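Penicillin binding protein 2X (Streptococcus thermophilus, PDB 5U47) probably cross-links peptidoglycan strands as a transpeptidase of the cell-division machinery, binds penicillin, and is probably inactivated by beta-lactams through acylation of its active site. Local coordinates at residues 460-463 with 464-467; 426-429 with 430-433; 250-253 with 254-257; 413-416 with 417-420; 472-475 with 476-480. The protein carries 1 engineered substitution. One frame throughout, in Å; residues are numbered along the deposited sequence.

All five contacts are local and lie in the transpeptidase domain. Contacts 3 and 4 are the buried ones: the first turns one strand of the five-stranded sheet into the next, the second starts helix 416-427, and Val251 meets Leu420 between them. Contact 2 ends that same helix and is tied to contact 3 by Ser427 and Ala253. It also packs on contact 1, which opens helix 463-478, while contact 5 closes that helix about 19 Å away, centre to centre. Hydroxyl caps serve both helix starts, but the buried one adds a glutamine amide and a water. Contacts 1, 2 and 5 are partly buried, and contact 5 holds an acetate.

Contact 1 (460-463 with 464-467); sequences PVSK and QAAS
Ser462 and Ala465 meet through the polar interaction that starts helix 463-478. The hydroxyl OG of Ser462 accepts from Ala465 N at 3.0 Å, in a nearly straight bond (162° at the hydrogen). With chi1 at 70°, OG sits between the backbone N and the carbonyl carbon, within reach of the Ala465 N-H. Backbone bonds follow at once, Ala466 N to Ser462 O at 3.0 Å and Ser467 N to Lys463 O at 2.9 Å. Ser462 is therefore the N-cap, a place that suits serine because its short hydroxyl can stand in for the carbonyl missing from a preceding turn; Asn307 in turn accepts from its backbone N. The apolar contacts are looser. Val461 CB lies 4.1 Å from Ala465 CB. Val461 CG2 also leans toward the methyl CB of Ala466 at 4.4 Å, and these two residues hold the positions of a hydrophobic staple, though loosely filled. A small alanine at 465 suits the face against helix 297-308, where Val461 also packs. The long polar chains leave the helix on other sides: Lys463 runs extended until it bends at its last torsion, near Asn429, while Gln464 reaches along the helix to Glu468.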
loop_
_atom_site.group_PDB
_atom_site.type_symbol
_atom_site.label_atom_id
_atom_site.label_comp_id
_atom_site.label_asym_id
_atom_site.label_seq_id
_atom_site.Cartn_x
_atom_site.Cartn_y
_atom_site.Cartn_z
ATOM N N PRO A 460 21.832 5.282 -0.284
ATOM C CA PRO A 460 22.265 6.033 0.885
ATOM C C PRO A 460 23.606 5.592 1.489
ATOM O O PRO A 460 24.326 6.438 2.002
ATOM C CB PRO A 460 21.130 5.838 1.897
ATOM C CG PRO A 460 20.140 4.949 1.290
ATOM C CD PRO A 460 20.511 4.647 -0.112
ATOM N N VAL A 461 23.933 4.297 1.413
ATOM C CA VAL A 461 25.182 3.769 1.986
ATOM C C VAL A 461 25.800 2.729 1.064
ATOM O O VAL A 461 25.163 2.254 0.129
ATOM C CB VAL A 461 24.951 3.149 3.395
ATOM C CG1 VAL A 461 24.411 4.194 4.364
ATOM C CG2 VAL A 461 24.007 1.960 3.329
ATOM N N SER A 462 27.058 2.401 1.316
ATOM C CA SER A 462 27.764 1.418 0.518
ATOM C C SER A 462 27.274 -0.002 0.813
ATOM O O SER A 462 26.594 -0.263 1.814
ATOM C CB SER A 462 29.258 1.484 0.814
ATOM O OG SER A 462 29.539 0.993 2.123
ATOM N N LYS A 463 27.643 -0.909 -0.070
ATOM C CA LYS A 463 27.341 -2.329 0.081
ATOM C C LYS A 463 27.980 -2.859 1.378
ATOM O O LYS A 463 27.354 -3.625 2.135
ATOM C CB LYS A 463 27.911 -3.072 -1.124
ATOM C CG LYS A 463 27.896 -4.585 -1.048
ATOM C CD LYS A 463 28.477 -5.149 -2.340
ATOM C CE LYS A 463 28.714 -6.640 -2.265
ATOM N NZ LYS A 463 27.464 -7.382 -2.019
ATOM N N GLN A 464 29.227 -2.449 1.615
ATOM C CA GLN A 464 29.951 -2.888 2.805
ATOM C C GLN A 464 29.277 -2.369 4.086
ATOM O O GLN A 464 29.125 -3.116 5.052
ATOM C CB GLN A 464 31.427 -2.462 2.734
ATOM C CG GLN A 464 32.267 -2.955 3.901
ATOM C CD GLN A 464 33.723 -2.538 3.810
ATOM O OE1 GLN A 464 34.170 -2.012 2.794
ATOM N NE2 GLN A 464 34.471 -2.770 4.885
ATOM N N ALA A 465 28.862 -1.104 4.091
ATOM C CA ALA A 465 28.174 -0.538 5.268
ATOM C C ALA A 465 26.860 -1.273 5.570
ATOM O O ALA A 465 26.553 -1.577 6.733
ATOM C CB ALA A 465 27.913 0.946 5.081
ATOM N N ALA A 466 26.096 -1.572 4.520
ATOM C CA ALA A 466 24.846 -2.304 4.674
ATOM C C ALA A 466 25.104 -3.706 5.242
ATOM O O ALA A 466 24.425 -4.143 6.146
ATOM C CB ALA A 466 24.129 -2.406 3.342
ATOM N N SER A 467 26.093 -4.391 4.684
ATOM C CA SER A 467 26.439 -5.734 5.102
ATOM C C SER A 467 26.904 -5.790 6.563
ATOM O O SER A 467 26.515 -6.688 7.325
ATOM C CB SER A 467 27.545 -6.262 4.191
ATOM O OG SER A 467 28.086 -7.466 4.697
#

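Contact 2 (426-429 with 430-433); sequences ISNN and GIML
Between Asn428 and Ile431 the backbone folds into a type I' beta turn, closed by Ile431 N donating to Asn428 O at 2.9 Å. Asn429 and Gly430, the two central residues, both have positive phi; asparagine tolerates such a backbone better than most residues, and at Gly430 a side chain would be jammed against the carbonyl oxygen of Asn429. The side chain of Asn428 adds a second tie. Its CG is anti to the backbone N (chi1 -176°), which carries the amide across the mouth of the turn, and ND2 donates to Ile431 O at 2.9 Å, with that oxygen tilted 16° from the amide plane. Asn428 is thus fixed to Ile431 twice, once by its carbonyl and once by its amide. The same ND2 lies 3.4 Å from Ile431 CB, the two side chains crossing at a slant, and Leu433 brings its CD2 methyl to 3.6 Å from ND2. These branched apolar chains suit the side of the turn that faces strand 456-458, where both pack on Val456. Asn428 is the first residue to leave helical geometry, so this is a tight turn that ends helix 416-427 and directs the chain into the short, weakly bonded strand 432-433, which pairs antiparallel with strand 456-458 of the transpeptidase domain.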
loop_
_atom_site.group_PDB
_atom_site.type_symbol
_atom_site.label_atom_id
_atom_site.label_comp_id
_atom_site.label_asym_id
_atom_site.label_seq_id
_atom_site.Cartn_x
_atom_site.Cartn_y
_atom_site.Cartn_z
ATOM N N ILE A 426 19.219 -1.301 3.356
ATOM C CA ILE A 426 19.964 -2.162 4.257
ATOM C C ILE A 426 19.966 -3.599 3.732
ATOM O O ILE A 426 21.008 -4.248 3.747
ATOM C CB ILE A 426 19.359 -2.102 5.665
ATOM C CG1 ILE A 426 19.390 -0.664 6.205
ATOM C CG2 ILE A 426 20.071 -3.074 6.613
ATOM C CD1 ILE A 426 20.770 -0.108 6.462
ATOM N N SER A 427 18.805 -4.066 3.266
ATOM C CA SER A 427 18.609 -5.429 2.768
ATOM C C SER A 427 19.105 -5.683 1.346
ATOM O O SER A 427 19.278 -6.843 0.952
ATOM C CB SER A 427 17.106 -5.790 2.760
ATOM O OG SER A 427 16.420 -5.177 1.636
ATOM N N ASN A 428 19.295 -4.616 0.577
ATOM C CA ASN A 428 19.678 -4.726 -0.837
ATOM C C ASN A 428 21.014 -4.007 -1.167
ATOM O O ASN A 428 21.062 -3.135 -2.047
ATOM C CB ASN A 428 18.519 -4.161 -1.690
ATOM C CG ASN A 428 18.756 -4.297 -3.183
ATOM O OD1 ASN A 428 19.127 -5.353 -3.658
ATOM N ND2 ASN A 428 18.517 -3.207 -3.934
ATOM N N ASN A 429 22.083 -4.374 -0.447
ATOM C CA ASN A 429 23.444 -3.883 -0.710
ATOM C C ASN A 429 23.612 -2.357 -0.805
ATOM O O ASN A 429 24.431 -1.847 -1.584
ATOM C CB ASN A 429 23.977 -4.568 -1.985
ATOM C CG ASN A 429 24.015 -6.083 -1.852
ATOM O OD1 ASN A 429 23.393 -6.813 -2.637
ATOM N ND2 ASN A 429 24.682 -6.559 -0.826
ATOM N N GLY A 430 22.846 -1.637 -0.003
ATOM C CA GLY A 430 22.899 -0.185 0.020
ATOM C C GLY A 430 21.991 0.524 -0.967
ATOM O O GLY A 430 21.836 1.731 -0.876
ATOM N N ILE A 431 21.362 -0.239 -1.869
ATOM C CA ILE A 431 20.535 0.290 -2.976
ATOM C C ILE A 431 19.069 0.334 -2.579
ATOM O O ILE A 431 18.417 -0.699 -2.463
ATOM C CB ILE A 431 20.717 -0.595 -4.239
ATOM C CG1 ILE A 431 22.209 -0.685 -4.598
ATOM C CG2 ILE A 431 19.897 -0.071 -5.421
ATOM C CD1 ILE A 431 22.531 -1.779 -5.585
ATOM N N MET A 432 18.549 1.543 -2.420
ATOM C CA MET A 432 17.192 1.746 -1.970
ATOM C C MET A 432 16.210 1.505 -3.112
ATOM O O MET A 432 16.458 1.915 -4.269
ATOM C CB MET A 432 17.048 3.159 -1.407
ATOM C CG MET A 432 15.845 3.341 -0.514
ATOM S SD MET A 432 15.989 4.828 0.527
ATOM C CE MET A 432 15.703 6.002 -0.763
ATOM N N LEU A 433 15.101 0.850 -2.764
ATOM C CA LEU A 433 14.042 0.489 -3.690
ATOM C C LEU A 433 12.735 1.129 -3.288
ATOM O O LEU A 433 12.485 1.385 -2.099
ATOM C CB LEU A 433 13.835 -1.035 -3.684
ATOM C CG LEU A 433 15.045 -1.923 -3.982
ATOM C CD1 LEU A 433 14.704 -3.406 -3.878
ATOM C CD2 LEU A 433 15.597 -1.623 -5.357
#

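Contact 3 (250-253 with 254-257); sequences VVNA and KTGE
Asn252 reaches across the turn to Thr255, and each atom of its side chain has a part. CB lies against Thr255 OG1 at 3.1 Å. CG, anti to the backbone N (chi1 -180°), points into the loop and is equally near that hydroxyl. At the tip OD1 accepts from Lys254 N at 2.8 Å, with the donor in the carbonyl plane, which makes an Asx turn; a weak bond from Thr255 N, 3.1 Å away, joins it. ND2 runs beside the carboxylate of Glu257, at 3.7 Å from OE1, with the two planes 33° apart. Asparagine suits this place because its short amide can gather the N-H groups of the bend while its own backbone is also used: Asn252 N donates to Glu257 O, and Asn252 O accepts from Gly256 N. Thr255 extends the system as an ST turn, its OG1 accepting from Glu257 N and donating to Glu257 OE1 at only 2.6 Å, on the lone pair away from the other oxygen. Gly256 has a positive phi at which a side chain would strike the carbonyl before it. Glu257 OE2 pairs with Arg38 and Lys439, and Lys254 reaches Asp538. The loop joins antiparallel strands 245-252 and 258-264 as a hairpin at one side of the sheet, with strand 541-548 beyond Val251 and the end of helix 416-427 bonded to Ala253 through Ser427.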
loop_
_atom_site.group_PDB
_atom_site.type_symbol
_atom_site.label_atom_id
_atom_site.label_comp_id
_atom_site.label_asym_id
_atom_site.label_seq_id
_atom_site.Cartn_x
_atom_site.Cartn_y
_atom_site.Cartn_z
ATOM N N VAL A 250 5.310 -7.614 5.312
ATOM C CA VAL A 250 6.401 -8.436 4.793
ATOM C C VAL A 250 6.748 -7.915 3.391
ATOM O O VAL A 250 5.864 -7.739 2.547
ATOM C CB VAL A 250 5.998 -9.911 4.698
ATOM C CG1 VAL A 250 7.152 -10.763 4.124
ATOM C CG2 VAL A 250 5.572 -10.432 6.052
ATOM N N VAL A 251 8.035 -7.716 3.135
ATOM C CA VAL A 251 8.517 -7.183 1.861
ATOM C C VAL A 251 9.616 -8.061 1.309
ATOM O O VAL A 251 10.442 -8.602 2.068
ATOM C CB VAL A 251 9.098 -5.755 2.060
ATOM C CG1 VAL A 251 9.674 -5.186 0.775
ATOM C CG2 VAL A 251 8.018 -4.807 2.600
ATOM N N ASN A 252 9.633 -8.198 -0.012
ATOM C CA ASN A 252 10.698 -8.918 -0.709
ATOM C C ASN A 252 11.910 -7.988 -0.654
ATOM O O ASN A 252 11.892 -6.875 -1.193
ATOM C CB ASN A 252 10.295 -9.224 -2.158
ATOM C CG ASN A 252 11.373 -9.978 -2.919
ATOM O OD1 ASN A 252 12.559 -9.647 -2.848
ATOM N ND2 ASN A 252 10.960 -11.002 -3.647
ATOM N N ALA A 253 12.961 -8.468 0.002
ATOM C CA ALA A 253 14.181 -7.700 0.225
ATOM C C ALA A 253 14.939 -7.322 -1.012
ATOM O O ALA A 253 15.711 -6.378 -0.979
ATOM C CB ALA A 253 15.109 -8.475 1.146
ATOM N N LYS A 254 14.734 -8.054 -2.091
ATOM C CA LYS A 254 15.451 -7.814 -3.334
ATOM C C LYS A 254 14.645 -7.033 -4.355
ATOM O O LYS A 254 15.231 -6.531 -5.304
ATOM C CB LYS A 254 15.850 -9.149 -3.984
ATOM C CG LYS A 254 16.779 -10.014 -3.141
ATOM C CD LYS A 254 17.016 -11.335 -3.849
ATOM C CE LYS A 254 17.869 -12.290 -3.043
ATOM N NZ LYS A 254 19.286 -11.870 -2.951
ATOM N N THR A 255 13.322 -6.936 -4.177
ATOM C CA THR A 255 12.472 -6.267 -5.174
ATOM C C THR A 255 11.609 -5.135 -4.648
ATOM O O THR A 255 11.097 -4.345 -5.449
ATOM C CB THR A 255 11.505 -7.262 -5.853
ATOM O OG1 THR A 255 10.539 -7.711 -4.903
ATOM C CG2 THR A 255 12.249 -8.457 -6.462
ATOM N N GLY A 256 11.434 -5.056 -3.333
ATOM C CA GLY A 256 10.565 -4.032 -2.754
ATOM C C GLY A 256 9.073 -4.361 -2.802
ATOM O O GLY A 256 8.243 -3.555 -2.365
ATOM N N GLU A 257 8.718 -5.528 -3.337
ATOM C CA GLU A 257 7.310 -5.940 -3.424
ATOM C C GLU A 257 6.731 -6.198 -2.054
ATOM O O GLU A 257 7.373 -6.872 -1.230
ATOM C CB GLU A 257 7.174 -7.237 -4.221
ATOM C CG GLU A 257 7.489 -7.167 -5.702
ATOM C CD GLU A 257 7.640 -8.574 -6.260
ATOM O OE1 GLU A 257 8.732 -9.189 -6.022
ATOM O OE2 GLU A 257 6.664 -9.071 -6.882
#

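Contact 4 (413-416 with 417-420); sequences SVTQ and VQML
The amide of Gln418 lies beside Thr415, whose hydroxyl OG1 hangs obliquely over one face, 3.6 Å from Gln418 CD, and comes to 3.2 Å from CG. On that same side Thr415 N donates to Gln418 OE1 at 3.0 Å, tilted 24° from the plane of the amide. Water 1 approaches OE1 from the other side, giving one hydrogen bond to it at 2.8 Å and another to Ser413 O. The NE2 end donates to the carbonyl oxygens of Ile382 and Ser393, so both ends of this buried amide are satisfied and its rotation is fixed. The second flat group, the amide of Gln416, hydrogen-bonds the Thr249 hydroxyl through OE1 and donates from NE2 to the backbone oxygen of Arg285; Leu420 CD1 skirts its OE1. In return for the bond from Thr415 N to the glutamine, Thr415 OG1 accepts from Gln418 N at 3.2 Å, completing a capping box at the start of helix 416-427. Threonine serves as N-cap here because chi1 at 59° sets OG1 toward the helix, while its methyl leaves on another side. Glutamine is long enough to turn back and hold the N-cap backbone. Beside the box, Val414 CG2 packs on Met419 CG at 3.7 Å, the chains crossing at about a right angle, as in a hydrophobic staple. Bends at its second and third torsions carry the flexible Met419 on toward Phe380 and Tyr544, and Leu420 covers Thr249 and Val251 of strand 245-252.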
loop_
_atom_site.group_PDB
_atom_site.type_symbol
_atom_site.label_atom_id
_atom_site.label_comp_id
_atom_site.label_asym_id
_atom_site.label_seq_id
_atom_site.Cartn_x
_atom_site.Cartn_y
_atom_site.Cartn_z
ATOM N N SER A 413 9.194 12.329 12.560
ATOM C CA SER A 413 7.970 11.600 12.262
ATOM C C SER A 413 8.064 10.944 10.913
ATOM O O SER A 413 8.478 11.581 9.940
ATOM C CB SER A 413 6.775 12.531 12.268
ATOM O OG SER A 413 6.605 13.056 13.559
ATOM N N VAL A 414 7.660 9.682 10.867
ATOM C CA VAL A 414 7.686 8.881 9.633
ATOM C C VAL A 414 6.371 8.139 9.419
ATOM O O VAL A 414 5.518 8.105 10.313
ATOM C CB VAL A 414 8.784 7.791 9.713
ATOM C CG1 VAL A 414 10.139 8.400 10.027
ATOM C CG2 VAL A 414 8.439 6.704 10.741
ATOM N N THR A 415 6.214 7.554 8.231
ATOM C CA THR A 415 5.133 6.641 7.945
ATOM C C THR A 415 5.786 5.270 7.857
ATOM O O THR A 415 7.009 5.148 7.669
ATOM C CB THR A 415 4.448 6.909 6.592
ATOM O OG1 THR A 415 5.417 6.811 5.547
ATOM C CG2 THR A 415 3.851 8.271 6.579
ATOM N N GLN A 416 4.973 4.228 7.983
ATOM C CA GLN A 416 5.474 2.860 7.901
ATOM C C GLN A 416 6.156 2.629 6.563
ATOM O O GLN A 416 7.232 2.008 6.496
ATOM C CB GLN A 416 4.332 1.835 8.077
ATOM C CG GLN A 416 4.856 0.402 7.891
ATOM C CD GLN A 416 3.835 -0.700 7.986
ATOM O OE1 GLN A 416 4.177 -1.861 7.745
ATOM N NE2 GLN A 416 2.580 -0.366 8.295
ATOM N N VAL A 417 5.537 3.124 5.493
ATOM C CA VAL A 417 6.098 2.903 4.161
ATOM C C VAL A 417 7.459 3.623 3.978
ATOM O O VAL A 417 8.306 3.128 3.247
ATOM C CB VAL A 417 5.070 3.168 3.054
ATOM C CG1 VAL A 417 4.746 4.661 2.958
ATOM C CG2 VAL A 417 5.542 2.584 1.726
ATOM N N GLN A 418 7.681 4.757 4.655
ATOM C CA GLN A 418 9.014 5.411 4.633
ATOM C C GLN A 418 10.064 4.519 5.316
ATOM O O GLN A 418 11.203 4.383 4.840
ATOM C CB GLN A 418 8.970 6.785 5.283
ATOM C CG GLN A 418 8.275 7.827 4.432
ATOM C CD GLN A 418 8.159 9.158 5.125
ATOM O OE1 GLN A 418 7.903 9.216 6.333
ATOM N NE2 GLN A 418 8.307 10.242 4.360
ATOM N N MET A 419 9.669 3.878 6.420
ATOM C CA MET A 419 10.575 2.960 7.083
ATOM C C MET A 419 10.893 1.772 6.182
ATOM O O MET A 419 12.041 1.364 6.078
ATOM C CB MET A 419 10.011 2.482 8.428
ATOM C CG MET A 419 9.880 3.594 9.471
ATOM S SD MET A 419 11.439 4.432 9.856
ATOM C CE MET A 419 12.408 3.115 10.578
ATOM N N LEU A 420 9.876 1.212 5.530
ATOM C CA LEU A 420 10.091 0.070 4.635
ATOM C C LEU A 420 11.064 0.427 3.518
ATOM O O LEU A 420 11.952 -0.355 3.196
ATOM C CB LEU A 420 8.763 -0.437 4.046
ATOM C CG LEU A 420 7.739 -0.994 5.068
ATOM C CD1 LEU A 420 6.442 -1.367 4.354
ATOM C CD2 LEU A 420 8.290 -2.213 5.806
HETATM O O HOH W 1 9.684 11.040 7.428
#

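Contact 5 (472-475 with 476-480); sequences YMIS and VGTDP. With ACT (acetate ion), chain D.
With chi1 of -62°, Ser475 carries OG anti to its carbonyl carbon; Thr478, at 62°, sets OG1 between backbone N and carbonyl carbon, and the two hydroxyls thereby face a single acetate ion. Ser475 OG donates to acetate O at 2.7 Å and Thr478 OG1 to acetate OXT at 2.8 Å, so each carboxylate oxygen is held by one hydroxyl. The methyl of the ion lies toward Asp479, whose CG is 3.9 Å from it. Thr478 also turns CG2 against Ile474 CG2 at 3.7 Å, which makes threonine apt here: one branch polar, one apolar. Beneath them helix 463-478 ends on mixed i+3 and i+4 bonds. Ile474 O accepts from both Gly477 N and Thr478 N, while Asp479 N bonds to Ser475 O at 3.0 Å. Asp479 then leaves helical geometry, and its side-chain OD1 accepts from the backbone N-H of Glu481 and Phe482. Away from the acetate, Met473 packs on Lys505, probably of the KSG motif of the active site. Since the acetate probably came from the crystallisation liquor, its binding implies that paired hydroxyls can hold a small anion even at a helix end whose dipole would probably oppose it.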
loop_
_atom_site.group_PDB
_atom_site.type_symbol
_atom_site.label_atom_id
_atom_site.label_comp_id
_atom_site.label_asym_id
_atom_site.label_seq_id
_atom_site.Cartn_x
_atom_site.Cartn_y
_atom_site.Cartn_z
ATOM N N TYR A 472 25.990 -6.684 12.503
ATOM C CA TYR A 472 25.846 -6.164 13.877
ATOM C C TYR A 472 24.439 -6.437 14.410
ATOM O O TYR A 472 24.261 -6.714 15.594
ATOM C CB TYR A 472 26.173 -4.662 13.979
ATOM C CG TYR A 472 27.634 -4.332 13.754
ATOM C CD1 TYR A 472 28.615 -4.862 14.580
ATOM C CD2 TYR A 472 28.034 -3.455 12.752
ATOM C CE1 TYR A 472 29.961 -4.563 14.393
ATOM C CE2 TYR A 472 29.370 -3.156 12.558
ATOM C CZ TYR A 472 30.325 -3.711 13.384
ATOM O OH TYR A 472 31.649 -3.411 13.197
ATOM N N MET A 473 23.452 -6.388 13.523
ATOM C CA MET A 473 22.049 -6.662 13.893
ATOM C C MET A 473 21.768 -8.119 14.303
ATOM O O MET A 473 20.741 -8.393 14.930
ATOM C CB MET A 473 21.103 -6.227 12.764
ATOM C CG MET A 473 20.940 -4.722 12.649
ATOM S SD MET A 473 20.085 -4.199 11.142
ATOM C CE MET A 473 18.400 -4.666 11.512
ATOM N N ILE A 474 22.646 -9.057 13.950
ATOM C CA ILE A 474 22.479 -10.448 14.397
ATOM C C ILE A 474 22.608 -10.496 15.928
ATOM O O ILE A 474 21.834 -11.185 16.622
ATOM C CB ILE A 474 23.522 -11.401 13.761
ATOM C CG1 ILE A 474 23.275 -11.555 12.249
ATOM C CG2 ILE A 474 23.512 -12.770 14.445
ATOM C CD1 ILE A 474 24.359 -12.323 11.523
ATOM N N SER A 475 23.579 -9.749 16.449
ATOM C CA SER A 475 23.844 -9.725 17.894
ATOM C C SER A 475 22.703 -9.177 18.726
ATOM O O SER A 475 22.574 -9.524 19.895
ATOM C CB SER A 475 25.150 -8.987 18.215
ATOM O OG SER A 475 26.238 -9.659 17.619
ATOM N N VAL A 476 21.878 -8.314 18.146
ATOM C CA VAL A 476 20.706 -7.833 18.867
ATOM C C VAL A 476 19.904 -9.051 19.345
ATOM O O VAL A 476 19.329 -9.041 20.429
ATOM C CB VAL A 476 19.815 -6.955 17.960
ATOM C CG1 VAL A 476 18.506 -6.624 18.660
ATOM C CG2 VAL A 476 20.552 -5.685 17.564
ATOM N N GLY A 477 19.864 -10.087 18.505
ATOM C CA GLY A 477 19.159 -11.317 18.808
ATOM C C GLY A 477 19.977 -12.386 19.534
ATOM O O GLY A 477 19.426 -13.108 20.383
ATOM N N THR A 478 21.285 -12.461 19.251
ATOM C CA THR A 478 22.135 -13.539 19.783
ATOM C C THR A 478 23.002 -13.277 21.032
ATOM O O THR A 478 23.417 -14.236 21.687
ATOM C CB THR A 478 23.101 -14.044 18.688
ATOM O OG1 THR A 478 23.981 -12.987 18.278
ATOM C CG2 THR A 478 22.321 -14.569 17.494
ATOM N N ASP A 479 23.256 -12.011 21.359
ATOM C CA ASP A 479 24.118 -11.660 22.490
ATOM C C ASP A 479 23.401 -11.887 23.841
ATOM O O ASP A 479 22.528 -11.101 24.214
ATOM C CB ASP A 479 24.588 -10.210 22.341
ATOM C CG ASP A 479 25.712 -9.846 23.307
ATOM O OD1 ASP A 479 25.722 -10.351 24.450
ATOM O OD2 ASP A 479 26.578 -9.029 22.912
ATOM N N PRO A 480 23.788 -12.948 24.589
ATOM C CA PRO A 480 23.075 -13.227 25.839
ATOM C C PRO A 480 23.197 -12.165 26.916
ATOM O O PRO A 480 22.380 -12.133 27.830
ATOM C CB PRO A 480 23.711 -14.550 26.328
ATOM C CG PRO A 480 24.354 -15.122 25.112
ATOM C CD PRO A 480 24.865 -13.925 24.377
HETATM C C ACT D . 26.991 -12.509 20.093
HETATM O O ACT D . 27.060 -11.568 19.278
HETATM O OXT ACT D . 26.261 -13.505 19.887
HETATM C CH3 ACT D . 27.822 -12.445 21.346
#